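Local coordinates for protein member of DUF4221 family (Bacteroides vulgatus, PDB 3S9J) that is of unknown function but folds as a six-bladed beta-propeller of the DUF4221 family, from a gut Bacteroides species, at residues Phe32-Asn37 with Ser84-Asp89. Sequence-based numbering, arbitrary orientation.
Sequences FQFEEN and SRPSPD. With FMT (formic acid), chain J.
Phe32-Glu36 and Ser84-Pro86 run nearly parallel, 25° apart, with their axes 7.7 Å from each other at closest approach. They are the first strands of two consecutive four-stranded sheets, the blades of the propeller, and they meet through side chains packed on side chains and on backbone carbonyls. Pro86 lies between the two phenylalanines. Its CB sits over one face of the Phe34 ring, 4.3 Å from the centroid, as a CH-pi contact. Its CD packs on Phe32 CD2. The Phe32 ring, with CG anti to the carbonyl carbon (chi1 -62°), turns its edge to Ser84 O, 3.2 Å from CE2. Further along, the carboxylates of Glu36 and Asp89 stack, with OE1 of Glu36 4.3 Å from OD1 of Asp89. Ser90 OG bonds Glu36 OE1 and Gln91 NE2 bonds OE2; Gln91 also partners Asp89, which may ease the like charges. Arg85 NH1 donates to Ser87 OG, and NE bonds Pro137 O. NH1 and NH2 each bond a different oxygen of a formic acid, probably from the crystallisation liquor. An alanine here would probably leave Ser87 OG and Pro137 O without their arginine donors. The chemistry implies an apolar joint between neighbouring blades, giving way to a polar, hydrated end at Glu36 and Asp89.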
ATOM      1  N   PHE A  32       6.878   5.855  -2.624  1.00 21.46           N
ATOM      2  CA  PHE A  32       6.857   5.115  -3.876  1.00 19.59           C
ATOM      3  C   PHE A  32       8.120   5.354  -4.671  1.00 21.70           C
ATOM      4  O   PHE A  32       8.571   6.483  -4.811  1.00 22.50           O
ATOM      5  CB  PHE A  32       5.704   5.589  -4.739  1.00 20.84           C
ATOM      6  CG  PHE A  32       4.328   5.376  -4.120  1.00 19.24           C
ATOM      7  CD1 PHE A  32       3.834   4.104  -3.951  1.00 22.86           C
ATOM      8  CD2 PHE A  32       3.562   6.462  -3.698  1.00 20.52           C
ATOM      9  CE1 PHE A  32       2.571   3.907  -3.385  1.00 22.36           C
ATOM     10  CE2 PHE A  32       2.299   6.291  -3.173  1.00 20.00           C
ATOM     11  CZ  PHE A  32       1.796   4.987  -2.998  1.00 21.46           C
ATOM     12  N   GLN A  33       8.653   4.295  -5.254  1.00 22.20           N
ATOM     13  CA  GLN A  33       9.781   4.408  -6.169  1.00 22.63           C
ATOM     14  C   GLN A  33       9.263   4.903  -7.527  1.00 23.36           C
ATOM     15  O   GLN A  33       8.174   4.518  -7.984  1.00 23.17           O
ATOM     16  CB  GLN A  33      10.497   3.053  -6.283  1.00 22.71           C
ATOM     17  CG  GLN A  33      11.770   3.039  -7.106  1.00 23.74           C
ATOM     18  CD  GLN A  33      11.555   2.694  -8.583  1.00 25.76           C
ATOM     19  OE1 GLN A  33      10.428   2.702  -9.071  1.00 26.14           O
ATOM     20  NE2 GLN A  33      12.655   2.387  -9.295  1.00 25.97           N
ATOM     21  N   PHE A  34      10.084   5.728  -8.179  1.00 24.06           N
ATOM     22  CA  PHE A  34       9.801   6.216  -9.519  1.00 23.61           C
ATOM     23  C   PHE A  34      11.101   6.536 -10.260  1.00 24.96           C
ATOM     24  O   PHE A  34      12.151   6.671  -9.647  1.00 25.09           O
ATOM     25  CB  PHE A  34       8.874   7.430  -9.485  1.00 21.98           C
ATOM     26  CG  PHE A  34       9.506   8.686  -8.960  1.00 23.72           C
ATOM     27  CD1 PHE A  34       9.594   8.914  -7.609  1.00 21.28           C
ATOM     28  CD2 PHE A  34       9.975   9.664  -9.824  1.00 23.36           C
ATOM     29  CE1 PHE A  34      10.175  10.056  -7.109  1.00 22.97           C
ATOM     30  CE2 PHE A  34      10.548  10.820  -9.349  1.00 21.80           C
ATOM     31  CZ  PHE A  34      10.640  11.039  -7.967  1.00 22.25           C
ATOM     32  N   GLU A  35      10.987   6.596 -11.583  1.00 24.97           N
ATOM     33  CA  GLU A  35      12.073   7.007 -12.455  1.00 26.88           C
ATOM     34  C   GLU A  35      11.818   8.380 -13.015  1.00 25.70           C
ATOM     35  O   GLU A  35      10.690   8.704 -13.353  1.00 25.99           O
ATOM     36  CB  GLU A  35      12.213   6.013 -13.598  1.00 29.98           C
ATOM     37  CG  GLU A  35      12.550   4.578 -13.149  1.00 31.59           C
ATOM     38  CD  GLU A  35      13.857   4.054 -13.651  1.00 41.50           C
ATOM     39  OE1 GLU A  35      14.573   4.788 -14.364  1.00 44.48           O
ATOM     40  OE2 GLU A  35      14.186   2.888 -13.353  1.00 35.08           O
ATOM     41  N   GLU A  36      12.883   9.181 -13.097  1.00 28.00           N
ATOM     42  CA  GLU A  36      12.839  10.495 -13.690  1.00 29.92           C
ATOM     43  C   GLU A  36      14.230  10.861 -14.204  1.00 31.48           C
ATOM     44  O   GLU A  36      15.237  10.622 -13.540  1.00 30.47           O
ATOM     45  CB  GLU A  36      12.360  11.534 -12.689  1.00 27.52           C
ATOM     46  CG  GLU A  36      12.036  12.895 -13.322  1.00 28.58           C
ATOM     47  CD  GLU A  36      11.418  13.917 -12.376  1.00 35.36           C
ATOM     48  OE1 GLU A  36      10.912  13.521 -11.303  1.00 30.20           O
ATOM     49  OE2 GLU A  36      11.441  15.139 -12.702  1.00 31.32           O
ATOM     50  N   ASN A  37      14.276  11.415 -15.408  1.00 34.79           N
ATOM     51  CA  ASN A  37      15.521  11.873 -16.012  1.00 36.39           C
ATOM     52  C   ASN A  37      16.601  10.789 -16.035  1.00 34.53           C
ATOM     53  O   ASN A  37      17.767  11.084 -15.836  1.00 36.28           O
ATOM     54  CB  ASN A  37      16.045  13.102 -15.262  1.00 38.27           C
ATOM     55  CG  ASN A  37      15.065  14.275 -15.281  1.00 42.66           C
ATOM     56  OD1 ASN A  37      14.362  14.497 -16.267  1.00 46.22           O
ATOM     57  ND2 ASN A  37      15.024  15.026 -14.181  1.00 48.31           N
ATOM     58  N   SER A  84       0.189  10.640  -1.361  1.00 19.35           N
ATOM     59  CA  SER A  84       0.728  11.402  -2.479  1.00 19.75           C
ATOM     60  C   SER A  84       1.515  10.483  -3.376  1.00 21.01           C
ATOM     61  O   SER A  84       2.150   9.523  -2.909  1.00 20.19           O
ATOM     62  CB  SER A  84       1.567  12.589  -1.990  1.00 21.58           C
ATOM     63  OG  SER A  84       2.633  12.146  -1.169  1.00 21.15           O
ATOM     64  N   ARG A  85       1.478  10.755  -4.684  1.00 20.41           N
ATOM     65  CA  ARG A  85       2.070   9.847  -5.625  1.00 21.20           C
ATOM     66  C   ARG A  85       2.670  10.552  -6.825  1.00 20.01           C
ATOM     67  O   ARG A  85       2.048  11.466  -7.378  1.00 22.76           O
ATOM     68  CB  ARG A  85       0.992   8.865  -6.111  1.00 23.16           C
ATOM     69  CG  ARG A  85      -0.098   9.514  -6.896  1.00 24.99           C
ATOM     70  CD  ARG A  85      -1.242   8.583  -7.246  1.00 26.48           C
ATOM     71  NE  ARG A  85      -0.877   7.350  -7.894  1.00 24.41           N
ATOM     72  CZ  ARG A  85      -0.512   7.189  -9.166  1.00 28.35           C
ATOM     73  NH1 ARG A  85      -0.351   8.211 -10.014  1.00 29.90           N
ATOM     74  NH2 ARG A  85      -0.299   5.973  -9.608  1.00 27.60           N
ATOM     75  N   PRO A  86       3.855  10.109  -7.246  1.00 22.06           N
ATOM     76  CA  PRO A  86       4.439  10.593  -8.518  1.00 22.72           C
ATOM     77  C   PRO A  86       3.555  10.109  -9.648  1.00 24.57           C
ATOM     78  O   PRO A  86       3.155   8.932  -9.661  1.00 24.44           O
ATOM     79  CB  PRO A  86       5.810   9.930  -8.564  1.00 24.71           C
ATOM     80  CG  PRO A  86       5.752   8.754  -7.671  1.00 23.94           C
ATOM     81  CD  PRO A  86       4.652   9.031  -6.636  1.00 22.87           C
ATOM     82  N   SER A  87       3.225  11.000 -10.580  1.00 23.53           N
ATOM     83  CA  SER A  87       2.158  10.720 -11.532  1.00 23.76           C
ATOM     84  C   SER A  87       2.561  11.129 -12.975  1.00 27.25           C
ATOM     85  O   SER A  87       1.853  11.929 -13.609  1.00 27.66           O
ATOM     86  CB  SER A  87       0.883  11.444 -11.102  1.00 26.93           C
ATOM     87  OG  SER A  87       0.431  10.974  -9.844  1.00 24.25           O
ATOM     88  N   PRO A  88       3.652  10.542 -13.504  1.00 28.16           N
ATOM     89  CA  PRO A  88       4.441   9.407 -12.978  1.00 26.10           C
ATOM     90  C   PRO A  88       5.736   9.763 -12.283  1.00 26.03           C
ATOM     91  O   PRO A  88       6.415   8.876 -11.783  1.00 27.88           O
ATOM     92  CB  PRO A  88       4.771   8.622 -14.251  1.00 28.11           C
ATOM     93  CG  PRO A  88       4.982   9.703 -15.269  1.00 31.34           C
ATOM     94  CD  PRO A  88       3.952  10.764 -14.945  1.00 31.12           C
ATOM     95  N   ASP A  89       6.074  11.046 -12.267  1.00 25.69           N
ATOM     96  CA  ASP A  89       7.313  11.516 -11.652  1.00 26.74           C
ATOM     97  C   ASP A  89       7.029  12.724 -10.785  1.00 26.39           C
ATOM     98  O   ASP A  89       5.865  12.993 -10.469  1.00 26.40           O
ATOM     99  CB  ASP A  89       8.385  11.763 -12.720  1.00 28.28           C
ATOM    100  CG  ASP A  89       7.996  12.833 -13.739  1.00 31.19           C
ATOM    101  OD1 ASP A  89       7.194  13.722 -13.457  1.00 29.00           O
ATOM    102  OD2 ASP A  89       8.521  12.775 -14.867  1.00 30.51           O
TER
HETATM  103  C   FMT J 408       1.382   6.579 -12.788  1.00 44.26           C
HETATM  104  O1  FMT J 408       1.312   5.689 -11.930  1.00 46.84           O
HETATM  105  O2  FMT J 408       0.968   7.730 -12.610  1.00 37.11           O
HETATM  106  O   HOH W   1       9.491  10.637 -15.877  1.00 49.70           O
HETATM  107  O   HOH W   2       8.318   7.999 -14.424  1.00 52.81           O